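Local coordinates for structural polyprotein, VP3 (Israeli acute paralysis virus, PDB 5CDD), which probably serves as a structural subunit of the viral capsid, forming one jelly-roll protein of the pentamer from a longer structural polyprotein, at residues A217-Y220 with G221-S224; L246-P249 with D250-D254; P285-T288 with A289-V293. All blocks are in the same frame, centred on the assembly; numbering follows the deposited sequence.

Interaction 1: residues A217-Y220 with G221-S224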
loop_
_atom_site.group_PDB
_atom_site.type_symbol
_atom_site.label_atom_id
_atom_site.label_comp_id
_atom_site.label_asym_id
_atom_site.label_seq_id
_atom_site.Cartn_x
_atom_site.Cartn_y
_atom_site.Cartn_z
ATOM N N ALA B 217 -3.795 10.121 51.011
ATOM C CA ALA B 217 -3.721 11.304 51.859
ATOM C C ALA B 217 -2.829 11.066 53.074
ATOM O O ALA B 217 -1.995 11.905 53.427
ATOM C CB ALA B 217 -5.123 11.705 52.310
ATOM N N GLY B 218 -3.002 9.912 53.708
ATOM C CA GLY B 218 -2.208 9.595 54.882
ATOM C C GLY B 218 -2.398 10.527 56.070
ATOM O O GLY B 218 -3.527 10.871 56.428
ATOM N N ILE B 219 -1.289 10.940 56.681
ATOM C CA ILE B 219 -1.324 11.819 57.853
ATOM C C ILE B 219 -1.441 13.305 57.499
ATOM O O ILE B 219 -1.654 14.142 58.371
ATOM C CB ILE B 219 -0.050 11.620 58.726
ATOM C CG1 ILE B 219 -0.238 12.240 60.111
ATOM C CG2 ILE B 219 1.165 12.211 58.017
ATOM C CD1 ILE B 219 -1.288 11.531 60.961
ATOM N N TYR B 220 -1.308 13.631 56.220
ATOM C CA TYR B 220 -1.386 15.020 55.769
ATOM C C TYR B 220 -2.601 15.781 56.293
ATOM O O TYR B 220 -3.745 15.456 55.971
ATOM C CB TYR B 220 -1.367 15.072 54.236
ATOM C CG TYR B 220 -1.344 16.467 53.645
ATOM C CD1 TYR B 220 -2.489 17.265 53.635
ATOM C CD2 TYR B 220 -0.186 16.973 53.056
ATOM C CE1 TYR B 220 -2.484 18.530 53.045
ATOM C CE2 TYR B 220 -0.167 18.239 52.462
ATOM C CZ TYR B 220 -1.320 19.010 52.459
ATOM O OH TYR B 220 -1.315 20.251 51.862
ATOM N N GLY B 221 -2.332 16.808 57.096
ATOM C CA GLY B 221 -3.389 17.625 57.664
ATOM C C GLY B 221 -4.387 16.874 58.527
ATOM O O GLY B 221 -5.543 17.281 58.639
ATOM N N ALA B 222 -3.940 15.785 59.146
ATOM C CA ALA B 222 -4.800 14.968 59.995
ATOM C C ALA B 222 -4.757 15.406 61.456
ATOM O O ALA B 222 -3.685 15.590 62.030
ATOM C CB ALA B 222 -4.396 13.504 59.882
ATOM N N ASN B 223 -5.936 15.571 62.048
ATOM C CA ASN B 223 -6.057 15.976 63.444
ATOM C C ASN B 223 -7.434 15.618 64.005
ATOM O O ASN B 223 -8.130 14.760 63.460
ATOM C CB ASN B 223 -5.805 17.481 63.588
ATOM C CG ASN B 223 -6.635 18.308 62.627
ATOM O OD1 ASN B 223 -7.855 18.160 62.552
ATOM N ND2 ASN B 223 -5.974 19.196 61.891
ATOM N N SER B 224 -7.817 16.278 65.094
ATOM C CA SER B 224 -9.100 16.038 65.752
ATOM C C SER B 224 -10.297 16.182 64.824
ATOM O O SER B 224 -11.166 15.314 64.780
ATOM C CB SER B 224 -9.268 16.996 66.931
ATOM O OG SER B 224 -8.167 16.906 67.816
#
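Gly218 and Ala222 meet loosely, with Gly218 O 4.4 Å from Ala222 CB. Gly218 has positive phi and takes the second position of a type II' beta turn from Ala217 to Tyr220. Ile219 follows and meets Ala222 with both side chain and carbonyl. Its first torsion (chi1 -165°) sets CG1 anti to the backbone N, and chi2 near 67° then carries Ile219 CD1 to 3.8 Å from Ala222 CB. Ile171 of strand 171-173 packs on both of these side chains. Ile219 O accepts a hydrogen bond from Ala222 N at 2.9 Å, with an N-H...O angle of 148°. The donor sits above the carbonyl plane. This bond closes a type II beta turn from Ile219 to Ala222, with Gly221 at its third position. Tyr220 fills the second position. Its ring leans obliquely near the next peptide, with Tyr220 CD1 3.5 Å from Gly221 N. The two turns overlap at Ile219 and Tyr220, so the loop reverses twice in six residues. Lys100 NZ bonds to both Ile219 O and Ala222 O, and Glu116 OE1 accepts from Gly221 N. Ile219 O, Gly221 N and Ala222 O of the second turn thus each have a hydrogen-bond partner. Ile219 O is gripped by two donors, one of them probably charged, and this would polarise its carbonyl.

Interaction 2: residues L246-P249 with D250-D254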
loop_
_atom_site.group_PDB
_atom_site.type_symbol
_atom_site.label_atom_id
_atom_site.label_comp_id
_atom_site.label_asym_id
_atom_site.label_seq_id
_atom_site.Cartn_x
_atom_site.Cartn_y
_atom_site.Cartn_z
ATOM N N LEU B 246 11.602 -9.197 78.363
ATOM C CA LEU B 246 13.010 -9.150 77.982
ATOM C C LEU B 246 13.918 -9.538 79.147
ATOM O O LEU B 246 13.834 -8.966 80.232
ATOM C CB LEU B 246 13.384 -7.749 77.495
ATOM C CG LEU B 246 14.838 -7.569 77.044
ATOM C CD1 LEU B 246 15.120 -8.472 75.852
ATOM C CD2 LEU B 246 15.093 -6.117 76.682
ATOM N N MET B 247 14.789 -10.513 78.911
ATOM C CA MET B 247 15.720 -10.989 79.929
ATOM C C MET B 247 17.120 -10.533 79.551
ATOM O O MET B 247 17.462 -10.509 78.374
ATOM C CB MET B 247 15.670 -12.512 79.996
ATOM C CG MET B 247 14.307 -13.061 80.375
ATOM S SD MET B 247 14.001 -12.998 82.155
ATOM C CE MET B 247 13.487 -11.308 82.400
ATOM N N ALA B 248 17.932 -10.175 80.538
ATOM C CA ALA B 248 19.280 -9.711 80.247
ATOM C C ALA B 248 20.204 -9.712 81.451
ATOM O O ALA B 248 19.923 -9.054 82.448
ATOM C CB ALA B 248 19.218 -8.312 79.667
ATOM N N PRO B 249 21.326 -10.455 81.376
ATOM C CA PRO B 249 22.259 -10.481 82.505
ATOM C C PRO B 249 22.694 -9.032 82.715
ATOM O O PRO B 249 22.498 -8.193 81.832
ATOM C CB PRO B 249 23.406 -11.344 81.982
ATOM C CG PRO B 249 22.733 -12.252 81.010
ATOM C CD PRO B 249 21.809 -11.315 80.283
ATOM N N ASP B 250 23.281 -8.720 83.864
ATOM C CA ASP B 250 23.707 -7.347 84.091
ATOM C C ASP B 250 25.072 -7.072 83.467
ATOM O O ASP B 250 25.626 -5.982 83.620
ATOM C CB ASP B 250 23.712 -7.018 85.587
ATOM C CG ASP B 250 24.747 -7.801 86.358
ATOM O OD1 ASP B 250 25.187 -8.858 85.860
ATOM O OD2 ASP B 250 25.112 -7.361 87.469
ATOM N N THR B 251 25.610 -8.064 82.762
ATOM C CA THR B 251 26.891 -7.910 82.085
ATOM C C THR B 251 26.649 -7.116 80.806
ATOM O O THR B 251 27.566 -6.520 80.237
ATOM C CB THR B 251 27.503 -9.271 81.717
ATOM O OG1 THR B 251 26.531 -10.076 81.034
ATOM C CG2 THR B 251 27.966 -9.984 82.970
ATOM N N VAL B 252 25.393 -7.115 80.371
ATOM C CA VAL B 252 24.978 -6.406 79.170
ATOM C C VAL B 252 23.977 -5.319 79.531
ATOM O O VAL B 252 23.762 -5.022 80.706
ATOM C CB VAL B 252 24.312 -7.357 78.159
ATOM C CG1 VAL B 252 25.307 -8.404 77.698
ATOM C CG2 VAL B 252 23.097 -8.022 78.786
ATOM N N SER B 253 23.357 -4.737 78.513
ATOM C CA SER B 253 22.381 -3.678 78.726
ATOM C C SER B 253 20.986 -4.231 78.996
ATOM O O SER B 253 20.639 -5.317 78.537
ATOM C CB SER B 253 22.337 -2.761 77.505
ATOM O OG SER B 253 21.357 -1.751 77.669
ATOM N N ASP B 254 20.193 -3.476 79.752
ATOM C CA ASP B 254 18.829 -3.875 80.072
ATOM C C ASP B 254 17.919 -3.378 78.952
ATOM O O ASP B 254 16.693 -3.333 79.097
ATOM C CB ASP B 254 18.393 -3.266 81.405
ATOM C CG ASP B 254 18.419 -1.751 81.388
ATOM O OD1 ASP B 254 19.501 -1.181 81.133
ATOM O OD2 ASP B 254 17.360 -1.132 81.627
#
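Val252 meets Ala248 and Pro249 through one methyl group. Its first torsion (chi1 -63°) sets CG1 anti to the carbonyl carbon and CG2 between that carbon and the backbone N. CG2 is the branch that does the touching. Val252 CG2 lies 3.8 Å from Pro249 CD, and the side chain runs at a slant to the proline ring. The same Val252 CG2 is 4.0 Å from Ala248 CB. Thr251 uses a similar placement for its hydroxyl. With chi1 at 50°, its OG1 lies between the backbone N and the carbonyl carbon, and this leaves Thr251 OG1 3.5 Å from Pro249 CB. That is a van der Waals contact with the CB of the proline.

The backbone makes a turn here. Val252 N gives a weak hydrogen bond to Pro249 O at 3.4 Å, nearly straight at 159°. It closes a type I beta turn from Pro249 to Val252, with Asp250 and Thr251 at the corners. Past the turn the chain runs back beside its own start. Ala248 CB comes to 3.5 Å from Ser253 O, which also accepts a hydrogen bond from His149 NE2. Further back, Leu246 CD2 is 4.0 Å from Asp254 O. Phe86 of another capsid-protein chain packs on Thr251 and Val252.

Strand 236-247 ends here and strand 255-265 begins just beyond. The first belongs to the four-stranded sheet and the second to the facing one. This is the position of the loop between the last two strands, H and I, in the eight-stranded jelly roll of picornavirus-like capsid proteins, where the chain crosses between the two sheets.

Interaction 3: residues P285-T288 with A289-V293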
loop_
_atom_site.group_PDB
_atom_site.type_symbol
_atom_site.label_atom_id
_atom_site.label_comp_id
_atom_site.label_asym_id
_atom_site.label_seq_id
_atom_site.Cartn_x
_atom_site.Cartn_y
_atom_site.Cartn_z
ATOM N N PRO B 285 14.749 22.496 55.392
ATOM C CA PRO B 285 15.245 23.032 56.665
ATOM C C PRO B 285 15.808 24.455 56.611
ATOM O O PRO B 285 16.846 24.698 55.998
ATOM C CB PRO B 285 16.309 22.011 57.076
ATOM C CG PRO B 285 15.787 20.732 56.506
ATOM C CD PRO B 285 15.346 21.173 55.126
ATOM N N PRO B 286 15.123 25.418 57.255
ATOM C CA PRO B 286 15.624 26.797 57.240
ATOM C C PRO B 286 16.964 26.870 57.973
ATOM O O PRO B 286 17.316 25.965 58.734
ATOM C CB PRO B 286 14.534 27.574 57.976
ATOM C CG PRO B 286 13.304 26.768 57.724
ATOM C CD PRO B 286 13.799 25.355 57.897
ATOM N N PRO B 287 17.730 27.947 57.753
ATOM C CA PRO B 287 19.027 28.082 58.422
ATOM C C PRO B 287 18.905 28.081 59.944
ATOM O O PRO B 287 19.749 27.519 60.641
ATOM C CB PRO B 287 19.550 29.413 57.888
ATOM C CG PRO B 287 18.947 29.483 56.521
ATOM C CD PRO B 287 17.531 29.028 56.773
ATOM N N THR B 288 17.843 28.703 60.451
ATOM C CA THR B 288 17.620 28.796 61.889
ATOM C C THR B 288 16.311 28.155 62.332
ATOM O O THR B 288 15.373 28.029 61.547
ATOM C CB THR B 288 17.607 30.268 62.340
ATOM O OG1 THR B 288 18.820 30.901 61.919
ATOM C CG2 THR B 288 17.493 30.367 63.856
ATOM N N ALA B 289 16.258 27.759 63.601
ATOM C CA ALA B 289 15.064 27.143 64.169
ATOM C C ALA B 289 13.949 28.176 64.289
ATOM O O ALA B 289 12.833 27.860 64.704
ATOM C CB ALA B 289 15.383 26.558 65.539
ATOM N N SER B 290 14.263 29.417 63.926
ATOM C CA SER B 290 13.296 30.504 63.986
ATOM C C SER B 290 12.958 31.013 62.588
ATOM O O SER B 290 11.913 31.630 62.381
ATOM C CB SER B 290 13.845 31.653 64.836
ATOM O OG SER B 290 15.069 32.137 64.313
ATOM N N ALA B 291 13.847 30.754 61.630
ATOM C CA ALA B 291 13.630 31.177 60.250
ATOM C C ALA B 291 12.311 30.592 59.745
ATOM O O ALA B 291 11.937 29.478 60.112
ATOM C CB ALA B 291 14.788 30.714 59.372
ATOM N N ALA B 292 11.606 31.345 58.909
ATOM C CA ALA B 292 10.329 30.886 58.377
ATOM C C ALA B 292 10.495 30.132 57.062
ATOM O O ALA B 292 11.430 30.383 56.303
ATOM C CB ALA B 292 9.391 32.069 58.186
ATOM N N VAL B 293 9.578 29.202 56.804
ATOM C CA VAL B 293 9.600 28.409 55.577
ATOM C C VAL B 293 8.619 28.998 54.568
ATOM O O VAL B 293 7.795 29.843 54.916
ATOM C CB VAL B 293 9.194 26.940 55.841
ATOM C CG1 VAL B 293 10.244 26.250 56.691
ATOM C CG2 VAL B 293 7.839 26.891 56.530
#
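Pro286 lays one side of its ring against Ala291 and Val293. Pro286 CB lies 3.4 Å from Ala291 CB. Pro286 CG meets Val293 CG1 at 3.3 Å, and the two side chains run at a slant to each other. Val293 has chi1 near -67°, with CG1 anti to the carbonyl carbon and beside the backbone N. That branch faces the proline. Pro287 adds a looser touch, with Pro287 CD 4.1 Å from Ala291 CB. The Ala291 methyl therefore sits next to two successive proline rings.

The bend between the two runs is held by the backbone. Ala291 N gives a weak, bent hydrogen bond to Thr288 O at 3.1 Å. This bond and the backbone angles of Ala289 and Ser290 are consistent with a beta turn from Thr288 to Ala291. The turn folds the proline-rich chain after strand 282-283 back on itself. This part of the chain is the C-terminal extension, which follows the jelly-roll strands.

Thr288 turns its methyl CG2 anti to the backbone N, with chi1 at -55° for OG1. A close approach of this methyl to Ser290 OG in the model is doubtful. Arg103 of strand 101-106 packs on Pro286 and Val293, and its NH1 bonds to Ala291 O. Leu37 of another capsid-protein chain also packs on Pro286, and Gln40 of that chain accepts a hydrogen bond from Ala289 N through OE1.

The three contacts are local turns that follow one another along the chain and do not touch. Interactions 1 and 3 are the near pair. Their centres are 23 Å apart and their nearest atoms about 12 Å apart. They meet the same neighbourhood of the fold, since Lys100 serves interaction 1 and Arg103 of strand 101-106 serves interaction 3. Interaction 2 is remote, at the far end of the jelly roll. Its nearest atoms are about 29 Å from interaction 1 and about 31 Å from interaction 3. Each turn also borders a neighbouring chain in the assembly, so all three lie close to subunit interfaces.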